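Local coordinates for PH1570-like domain-containing protein (Pyrococcus horikoshii, PDB 2HQ4) that is of unknown function and folds into an antiparallel sheet accompanied by helices, at residues R139-I144 and K156-W161; D38-L43 and W70-E75; K87-T92 and I120-E125. All coordinates share one frame; numbering follows the deposited sequence.

How the interactions relate
Interaction 1 and interaction 2 are partly buried, whereas interaction 3 lies at the surface, its centre about 19 Å from the centre of the chain. Interactions 1 and 3 reach the same antiparallel sheet: the first brings the C-terminal residues against strand 141-145, the third adds edge strand 87-88 to strand 119-123. Interaction 2 instead joins the start of helix 40-55 to the segment that follows helix 61-70. Arginines meet carbonyl oxygens in interaction 1, an arginine chain lies over the face of an indole in interaction 2, and backbone hydrogen bonds dominate interaction 3. Interaction 1 touches both others. Arg139 forms a salt bridge with Glu125, and Trp161 packs on Lys41.

Interaction 1. Residues R139-I144 and K156-W161; sequences RGRLFI and KYIWKW
Arg139 and Arg141 both send their guanidinium groups to the carbonyl oxygens of the C-terminal turn. The Arg139 chain runs extended from CG to NE, which carries its charged end out to the last residues. There NH1 of Arg139 gives a weak hydrogen bond to O of Trp161, 2.7 Å long and bent to 130°. The Trp161 oxygen lies at the edge of this guanidinium, near its plane. CA of Trp159 sits over one face, toward the rim. Thus the end of the chain wraps from a face to an edge of one flat group. NE of Arg139 forms a salt bridge with Glu125, its strongest polar partner.

Arg141 is bent at its third torsion (chi3 -67°). NH2 of Arg141 comes within 2.7 Å of O of Ile158, but the angle is poor for a hydrogen bond. The oxygen is near the guanidinium plane, at its edge. NE of Arg141 makes its salt bridge with Asp137. CZ of Phe143 lies over one face of the same guanidinium, toward the rim. That ring also meets Ile158: CE2 of Phe143 is 3.7 Å from CG2 of Ile158, and the two side chains cross obliquely. The contact is therefore polar at Arg139 and apolar at Phe143, with Arg141 between.

Strand 141-145 lies between strands 30-36 and 134-136 in the antiparallel sheet. The C-terminal turn follows helix 150-155. Helix 40-55 packs against both sides of the contact, touching Arg141 through Val42 and Trp161 through Lys41 and Ala45.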
# COMPACT_ATOMS: atom_id res chain seq x y z
N ARG A 139 1.94 -10.09 -5.97
CA ARG A 139 3.32 -10.15 -5.49
C ARG A 139 3.40 -10.52 -4.05
O ARG A 139 4.48 -10.51 -3.43
CB ARG A 139 4.01 -8.81 -5.77
CG ARG A 139 4.32 -8.69 -7.21
CD ARG A 139 4.92 -7.33 -7.61
NE ARG A 139 5.17 -7.38 -9.05
CZ ARG A 139 6.00 -6.55 -9.70
NH1 ARG A 139 6.66 -5.64 -9.04
NH2 ARG A 139 6.18 -6.69 -10.99
N GLY A 140 2.25 -10.90 -3.50
CA GLY A 140 2.19 -11.40 -2.15
C GLY A 140 2.15 -10.38 -1.03
O GLY A 140 2.62 -10.64 0.09
N ARG A 141 1.61 -9.20 -1.34
CA ARG A 141 1.54 -8.11 -0.38
C ARG A 141 0.07 -7.79 -0.16
O ARG A 141 -0.73 -7.73 -1.12
CB ARG A 141 2.25 -6.89 -0.96
CG ARG A 141 3.67 -7.26 -1.37
CD ARG A 141 4.34 -6.13 -2.02
NE ARG A 141 3.79 -5.74 -3.32
CZ ARG A 141 4.43 -4.91 -4.11
NH1 ARG A 141 5.61 -4.47 -3.69
NH2 ARG A 141 3.95 -4.55 -5.28
N LEU A 142 -0.26 -7.61 1.11
CA LEU A 142 -1.59 -7.23 1.52
C LEU A 142 -1.50 -5.83 2.16
O LEU A 142 -0.79 -5.63 3.20
CB LEU A 142 -2.13 -8.26 2.51
CG LEU A 142 -3.47 -7.85 3.14
CD1 LEU A 142 -4.66 -8.06 2.14
CD2 LEU A 142 -3.64 -8.65 4.38
N PHE A 143 -2.19 -4.87 1.54
CA PHE A 143 -2.26 -3.51 2.05
C PHE A 143 -3.58 -3.33 2.79
O PHE A 143 -4.61 -3.88 2.35
CB PHE A 143 -2.27 -2.54 0.88
CG PHE A 143 -1.03 -2.59 0.04
CD1 PHE A 143 0.03 -1.68 0.27
CD2 PHE A 143 -0.93 -3.52 -1.01
CE1 PHE A 143 1.21 -1.72 -0.54
CE2 PHE A 143 0.22 -3.59 -1.81
CZ PHE A 143 1.30 -2.66 -1.57
N ILE A 144 -3.56 -2.63 3.92
CA ILE A 144 -4.82 -2.31 4.60
C ILE A 144 -4.77 -0.80 4.74
O ILE A 144 -3.67 -0.23 4.93
CB ILE A 144 -5.07 -3.07 5.95
CG1 ILE A 144 -4.00 -2.78 7.01
CG2 ILE A 144 -5.18 -4.67 5.70
CD1 ILE A 144 -4.38 -3.37 8.44
N LYS A 156 -1.36 2.42 -8.28
CA LYS A 156 -0.46 3.14 -9.21
C LYS A 156 0.99 2.60 -9.17
O LYS A 156 1.73 2.70 -10.17
CB LYS A 156 -0.50 4.63 -8.86
CG LYS A 156 0.49 5.49 -9.62
CD LYS A 156 0.30 6.98 -9.28
CE LYS A 156 -1.17 7.36 -9.26
NZ LYS A 156 -1.31 8.82 -9.00
N TYR A 157 1.38 2.03 -8.04
CA TYR A 157 2.80 1.72 -7.79
C TYR A 157 3.09 0.26 -7.53
O TYR A 157 4.28 -0.12 -7.36
CB TYR A 157 3.32 2.54 -6.62
CG TYR A 157 3.29 4.02 -6.90
CD1 TYR A 157 4.03 4.56 -7.95
CD2 TYR A 157 2.53 4.87 -6.11
CE1 TYR A 157 4.00 5.93 -8.21
CE2 TYR A 157 2.49 6.24 -6.36
CZ TYR A 157 3.22 6.75 -7.41
OH TYR A 157 3.18 8.10 -7.64
N ILE A 158 2.06 -0.58 -7.50
CA ILE A 158 2.32 -1.97 -7.08
C ILE A 158 3.00 -2.81 -8.12
O ILE A 158 3.40 -3.96 -7.83
CB ILE A 158 1.06 -2.76 -6.63
CG1 ILE A 158 -0.01 -2.78 -7.74
CG2 ILE A 158 0.59 -2.29 -5.26
CD1 ILE A 158 -1.22 -3.69 -7.38
N TRP A 159 3.11 -2.28 -9.33
CA TRP A 159 3.73 -3.05 -10.42
C TRP A 159 5.18 -2.73 -10.59
O TRP A 159 5.89 -3.45 -11.28
CB TRP A 159 2.98 -2.84 -11.74
CG TRP A 159 1.60 -3.24 -11.59
CD1 TRP A 159 0.50 -2.43 -11.64
CD2 TRP A 159 1.11 -4.56 -11.29
NE1 TRP A 159 -0.64 -3.17 -11.42
CE2 TRP A 159 -0.29 -4.48 -11.20
CE3 TRP A 159 1.73 -5.81 -11.11
CZ2 TRP A 159 -1.10 -5.60 -10.93
CZ3 TRP A 159 0.93 -6.93 -10.83
CH2 TRP A 159 -0.47 -6.81 -10.76
N LYS A 160 5.60 -1.63 -9.97
CA LYS A 160 6.94 -1.09 -10.11
C LYS A 160 8.01 -1.68 -9.17
O LYS A 160 9.21 -1.53 -9.45
CB LYS A 160 6.91 0.44 -9.96
CG LYS A 160 6.85 1.23 -11.25
CD LYS A 160 7.92 2.34 -11.22
CE LYS A 160 7.74 3.40 -12.32
NZ LYS A 160 6.42 4.12 -12.20
N TRP A 161 7.64 -2.36 -8.08
CA TRP A 161 8.65 -2.74 -7.07
C TRP A 161 8.52 -4.08 -6.28
O TRP A 161 7.82 -5.02 -6.69
CB TRP A 161 8.85 -1.55 -6.09
CG TRP A 161 9.41 -0.31 -6.76
CD1 TRP A 161 10.66 -0.16 -7.30
CD2 TRP A 161 8.75 0.95 -6.95
NE1 TRP A 161 10.82 1.10 -7.82
CE2 TRP A 161 9.66 1.81 -7.62
CE3 TRP A 161 7.47 1.44 -6.63
CZ2 TRP A 161 9.33 3.13 -7.97
CZ3 TRP A 161 7.15 2.74 -6.98
CH2 TRP A 161 8.08 3.57 -7.64

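Interaction 2. Residues D38-L43 and W70-E75; sequences DARKVL and WNIYLE
The backbones come closest at Arg40 and Trp70, with CA atoms 7.7 Å apart, and at Lys41 and Leu74, 7.6 Å apart. An Asx turn at Asp38 leads into helix 40-55, with Ala39 at the N-cap, while a Schellman motif at Asn71 ends helix 61-70. The Arg40 chain runs over one face of the Trp70 indole, the two side chains passing in opposite directions. Its CD makes a CH-pi contact 3.8 Å from the centroid of the five-membered ring, almost straight above the face. The guanidinium beyond is turned 61° from the indole plane, and CD1 of Ile72 sits over the centre of one guanidinium face. Asp38 holds that group in a side-on salt bridge, NE of Arg40 to OD1 and NH2 of Arg40 to OD2 of Asp38. This grip limits its rotation. Farther along the helix, CB of Leu43 touches CH2 of Trp70 at 3.7 Å, the two side chains crossing at about a right angle. CG of Lys41 meets CG2 of Ile72 at 3.9 Å, the extended lysine slanting over the isoleucine. NE1 of Trp70 is satisfied by the carbonyl of Phe19. OD1 of Asp38 accepts two bonds from opposite faces of its plane, from NE of Arg40 at 2.9 Å and from the backbone N of Arg40 at 3.0 Å.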
# COMPACT_ATOMS: atom_id res chain seq x y z
N ASP A 38 7.63 -7.39 1.15
CA ASP A 38 8.04 -6.00 1.39
C ASP A 38 7.30 -5.06 0.41
O ASP A 38 7.27 -5.29 -0.79
CB ASP A 38 9.56 -5.91 1.17
CG ASP A 38 10.16 -4.57 1.61
OD1 ASP A 38 9.48 -3.74 2.25
OD2 ASP A 38 11.33 -4.35 1.28
N ALA A 39 6.66 -4.03 0.96
CA ALA A 39 6.04 -3.01 0.11
C ALA A 39 6.57 -1.62 0.43
O ALA A 39 5.94 -0.62 0.10
CB ALA A 39 4.53 -3.05 0.25
N ARG A 40 7.74 -1.53 1.08
CA ARG A 40 8.20 -0.20 1.50
C ARG A 40 8.39 0.83 0.38
O ARG A 40 8.11 2.01 0.56
CB ARG A 40 9.40 -0.27 2.46
CG ARG A 40 8.97 -0.66 3.94
CD ARG A 40 10.16 -1.18 4.78
NE ARG A 40 11.04 -2.02 3.95
CZ ARG A 40 12.34 -2.17 4.15
NH1 ARG A 40 12.92 -1.56 5.18
NH2 ARG A 40 13.05 -2.92 3.32
N LYS A 41 8.83 0.38 -0.79
CA LYS A 41 9.01 1.31 -1.91
C LYS A 41 7.66 1.82 -2.49
O LYS A 41 7.58 2.93 -3.01
CB LYS A 41 9.88 0.67 -3.02
CG LYS A 41 11.39 0.52 -2.64
CD LYS A 41 12.18 0.05 -3.88
CE LYS A 41 13.63 -0.34 -3.53
NZ LYS A 41 14.34 -0.74 -4.79
N VAL A 42 6.62 1.00 -2.45
CA VAL A 42 5.27 1.49 -2.78
C VAL A 42 4.87 2.61 -1.80
O VAL A 42 4.38 3.67 -2.20
CB VAL A 42 4.20 0.33 -2.75
CG1 VAL A 42 2.79 0.89 -3.05
CG2 VAL A 42 4.60 -0.74 -3.76
N LEU A 43 5.14 2.40 -0.51
CA LEU A 43 4.78 3.42 0.47
C LEU A 43 5.60 4.72 0.24
O LEU A 43 5.07 5.85 0.31
CB LEU A 43 4.93 2.84 1.88
CG LEU A 43 3.65 2.19 2.48
CD1 LEU A 43 2.98 1.16 1.57
CD2 LEU A 43 4.03 1.59 3.79
N TRP A 70 13.81 3.94 6.64
CA TRP A 70 13.72 2.56 6.17
C TRP A 70 15.04 2.01 5.57
O TRP A 70 15.11 0.83 5.21
CB TRP A 70 12.60 2.41 5.14
CG TRP A 70 11.22 2.36 5.75
CD1 TRP A 70 10.85 1.82 6.95
CD2 TRP A 70 10.02 2.86 5.15
NE1 TRP A 70 9.49 1.95 7.14
CE2 TRP A 70 8.96 2.58 6.05
CE3 TRP A 70 9.74 3.51 3.95
CZ2 TRP A 70 7.63 2.93 5.78
CZ3 TRP A 70 8.40 3.87 3.68
CH2 TRP A 70 7.38 3.58 4.60
N ASN A 71 16.05 2.88 5.47
CA ASN A 71 17.34 2.59 4.81
C ASN A 71 17.14 2.03 3.40
O ASN A 71 17.58 0.93 3.06
CB ASN A 71 18.22 1.68 5.70
CG ASN A 71 19.67 1.55 5.16
OD1 ASN A 71 20.19 2.47 4.52
ND2 ASN A 71 20.29 0.40 5.38
N ILE A 72 16.44 2.80 2.57
CA ILE A 72 16.11 2.36 1.24
C ILE A 72 16.62 3.38 0.23
O ILE A 72 16.48 4.59 0.43
CB ILE A 72 14.57 2.17 1.09
CG1 ILE A 72 14.11 0.91 1.82
CG2 ILE A 72 14.17 2.04 -0.38
CD1 ILE A 72 12.58 0.76 1.83
N TYR A 73 17.21 2.88 -0.85
CA TYR A 73 17.63 3.69 -1.98
C TYR A 73 16.52 3.76 -3.02
O TYR A 73 16.05 2.74 -3.53
CB TYR A 73 18.95 3.16 -2.59
CG TYR A 73 19.57 4.11 -3.58
CD1 TYR A 73 20.42 5.15 -3.16
CD2 TYR A 73 19.30 4.00 -4.96
CE1 TYR A 73 20.99 6.06 -4.10
CE2 TYR A 73 19.85 4.89 -5.90
CZ TYR A 73 20.70 5.92 -5.46
OH TYR A 73 21.26 6.81 -6.40
N LEU A 74 16.08 4.97 -3.33
CA LEU A 74 15.06 5.16 -4.35
C LEU A 74 15.06 6.59 -4.85
O LEU A 74 14.79 7.51 -4.10
CB LEU A 74 13.66 4.81 -3.80
CG LEU A 74 12.53 4.73 -4.82
CD1 LEU A 74 12.80 3.67 -5.92
CD2 LEU A 74 11.15 4.46 -4.14
N GLU A 75 15.31 6.77 -6.13
CA GLU A 75 15.44 8.10 -6.71
C GLU A 75 14.06 8.64 -7.08
O GLU A 75 13.28 7.93 -7.71
CB GLU A 75 16.34 8.03 -7.96
CG GLU A 75 17.83 7.80 -7.66
CD GLU A 75 18.44 8.95 -6.88
OE1 GLU A 75 18.37 10.09 -7.37
OE2 GLU A 75 18.99 8.72 -5.78
O HOH W 1 16.25 -1.79 4.02

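Interaction 3. Residues K87-T92 and I120-E125; sequences KPIKFT and IYKTKE
Ile120, Ile89 and Lys122 have the most surface buried here, and they meet around a short run of backbone pairing. N of Ile89 donates to O of Ile120, 2.9 Å away and fairly straight at 164°. The same Ile120 oxygen also accepts from a water, which bonds O of Ile89 as well. N of Ile120 donates to a second water, 2.9 Å away. The side chain of Ile89 leans across the neighbouring strand. Its CG1 lies anti to the carbonyl carbon (chi1 -57°), and CD1 of Ile89 reaches CB of Lys122 at 3.6 Å. The two side chains meet at a slant. The lysine is touched at CB; the rest of its chain leads away. N of Lys122 donates to O of Lys87, 2.9 Å away.

The short, weakly bonded strand 87-88 runs antiparallel to strand 119-123, at the edge of the sheet within this chain. Pro88 and Tyr121 form a non-hydrogen-bonded pair, their CA atoms only 4.3 Å apart. Both side chains point to the same face. CD of Pro88 is 3.9 Å from CD1 of Tyr121, and the proline sits aslant to the ring. The carbonyl carbon C of Lys87 lies at the edge of the tyrosine ring, near its plane.

Beyond the paired residues, Thr92 turns back toward Ile120. CG2 of Thr92 touches CG1 of Ile120 at 3.8 Å, the side chains meeting at about a right angle. Ile120 also packs against Tyr127 and Ala129 of the adjacent strand 126-130.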
# COMPACT_ATOMS: atom_id res chain seq x y z
N LYS A 87 -8.00 -5.68 -15.73
CA LYS A 87 -9.13 -6.49 -16.22
C LYS A 87 -9.97 -7.23 -15.18
O LYS A 87 -9.55 -8.27 -14.65
CB LYS A 87 -8.62 -7.50 -17.25
CG LYS A 87 -7.67 -6.90 -18.29
CD LYS A 87 -7.34 -7.93 -19.37
CE LYS A 87 -6.45 -7.33 -20.46
NZ LYS A 87 -6.50 -8.18 -21.70
N PRO A 88 -11.18 -6.69 -14.90
CA PRO A 88 -12.11 -7.24 -13.92
C PRO A 88 -12.64 -8.63 -14.30
O PRO A 88 -12.82 -8.91 -15.48
CB PRO A 88 -13.24 -6.21 -13.89
CG PRO A 88 -13.12 -5.44 -15.15
CD PRO A 88 -11.68 -5.45 -15.52
N ILE A 89 -12.82 -9.48 -13.30
CA ILE A 89 -13.37 -10.82 -13.50
C ILE A 89 -14.87 -10.74 -13.23
O ILE A 89 -15.31 -10.24 -12.18
CB ILE A 89 -12.68 -11.89 -12.60
CG1 ILE A 89 -11.17 -11.93 -12.85
CG2 ILE A 89 -13.27 -13.27 -12.84
CD1 ILE A 89 -10.78 -12.25 -14.28
N LYS A 90 -15.66 -11.18 -14.20
CA LYS A 90 -17.11 -11.08 -14.10
C LYS A 90 -17.63 -12.08 -13.08
O LYS A 90 -18.53 -11.77 -12.31
CB LYS A 90 -17.79 -11.29 -15.46
CG LYS A 90 -17.48 -10.21 -16.52
CD LYS A 90 -17.69 -8.79 -15.97
CE LYS A 90 -17.07 -7.73 -16.89
NZ LYS A 90 -15.61 -7.96 -17.17
N PHE A 91 -17.03 -13.28 -13.08
CA PHE A 91 -17.34 -14.34 -12.13
C PHE A 91 -16.08 -15.12 -11.81
O PHE A 91 -15.42 -15.66 -12.70
CB PHE A 91 -18.39 -15.30 -12.70
CG PHE A 91 -18.60 -16.55 -11.89
CD1 PHE A 91 -19.42 -16.54 -10.76
CD2 PHE A 91 -17.99 -17.76 -12.27
CE1 PHE A 91 -19.63 -17.71 -10.00
CE2 PHE A 91 -18.19 -18.93 -11.53
CZ PHE A 91 -19.01 -18.91 -10.39
N THR A 92 -15.74 -15.17 -10.52
CA THR A 92 -14.59 -15.95 -10.06
C THR A 92 -15.08 -17.15 -9.25
O THR A 92 -15.95 -17.01 -8.39
CB THR A 92 -13.54 -15.06 -9.27
OG1 THR A 92 -12.58 -15.89 -8.62
CG2 THR A 92 -14.21 -14.17 -8.24
N ILE A 120 -12.25 -8.55 -8.02
CA ILE A 120 -11.13 -9.37 -8.46
C ILE A 120 -10.74 -9.02 -9.88
O ILE A 120 -11.63 -8.86 -10.75
CB ILE A 120 -11.44 -10.91 -8.35
CG1 ILE A 120 -12.04 -11.28 -6.98
CG2 ILE A 120 -10.18 -11.73 -8.66
CD1 ILE A 120 -11.17 -10.93 -5.73
N TYR A 121 -9.44 -8.89 -10.12
CA TYR A 121 -8.93 -8.59 -11.44
C TYR A 121 -7.88 -9.63 -11.85
O TYR A 121 -7.12 -10.11 -10.99
CB TYR A 121 -8.31 -7.20 -11.53
CG TYR A 121 -9.19 -6.03 -11.10
CD1 TYR A 121 -9.84 -5.22 -12.04
CD2 TYR A 121 -9.33 -5.72 -9.74
CE1 TYR A 121 -10.63 -4.12 -11.63
CE2 TYR A 121 -10.11 -4.65 -9.31
CZ TYR A 121 -10.76 -3.86 -10.26
OH TYR A 121 -11.49 -2.80 -9.80
N LYS A 122 -7.83 -9.97 -13.13
CA LYS A 122 -6.74 -10.82 -13.60
C LYS A 122 -5.62 -9.95 -14.18
O LYS A 122 -5.86 -9.04 -14.99
CB LYS A 122 -7.22 -11.86 -14.62
CG LYS A 122 -6.23 -13.04 -14.82
CD LYS A 122 -6.71 -14.06 -15.87
CE LYS A 122 -7.72 -15.06 -15.30
NZ LYS A 122 -7.94 -16.25 -16.18
N THR A 123 -4.40 -10.19 -13.74
CA THR A 123 -3.25 -9.48 -14.25
C THR A 123 -2.26 -10.49 -14.86
O THR A 123 -2.45 -11.71 -14.75
CB THR A 123 -2.55 -8.65 -13.17
OG1 THR A 123 -1.72 -9.51 -12.39
CG2 THR A 123 -3.56 -7.94 -12.24
N LYS A 124 -1.20 -9.96 -15.47
CA LYS A 124 -0.18 -10.83 -16.05
C LYS A 124 0.55 -11.63 -14.99
O LYS A 124 1.29 -12.52 -15.32
CB LYS A 124 0.80 -10.02 -16.90
CG LYS A 124 0.22 -9.73 -18.30
CD LYS A 124 1.17 -8.93 -19.22
CE LYS A 124 0.51 -8.65 -20.59
NZ LYS A 124 1.27 -7.62 -21.38
N GLU A 125 0.32 -11.32 -13.72
CA GLU A 125 1.06 -11.98 -12.64
C GLU A 125 0.20 -12.83 -11.70
O GLU A 125 0.71 -13.40 -10.72
CB GLU A 125 1.84 -10.93 -11.85
CG GLU A 125 2.85 -10.22 -12.71
CD GLU A 125 3.68 -9.21 -11.97
OE1 GLU A 125 3.74 -9.26 -10.75
OE2 GLU A 125 4.28 -8.35 -12.63
O HOH W 2 -14.87 -9.40 -8.91
O HOH W 3 -14.13 -7.65 -11.03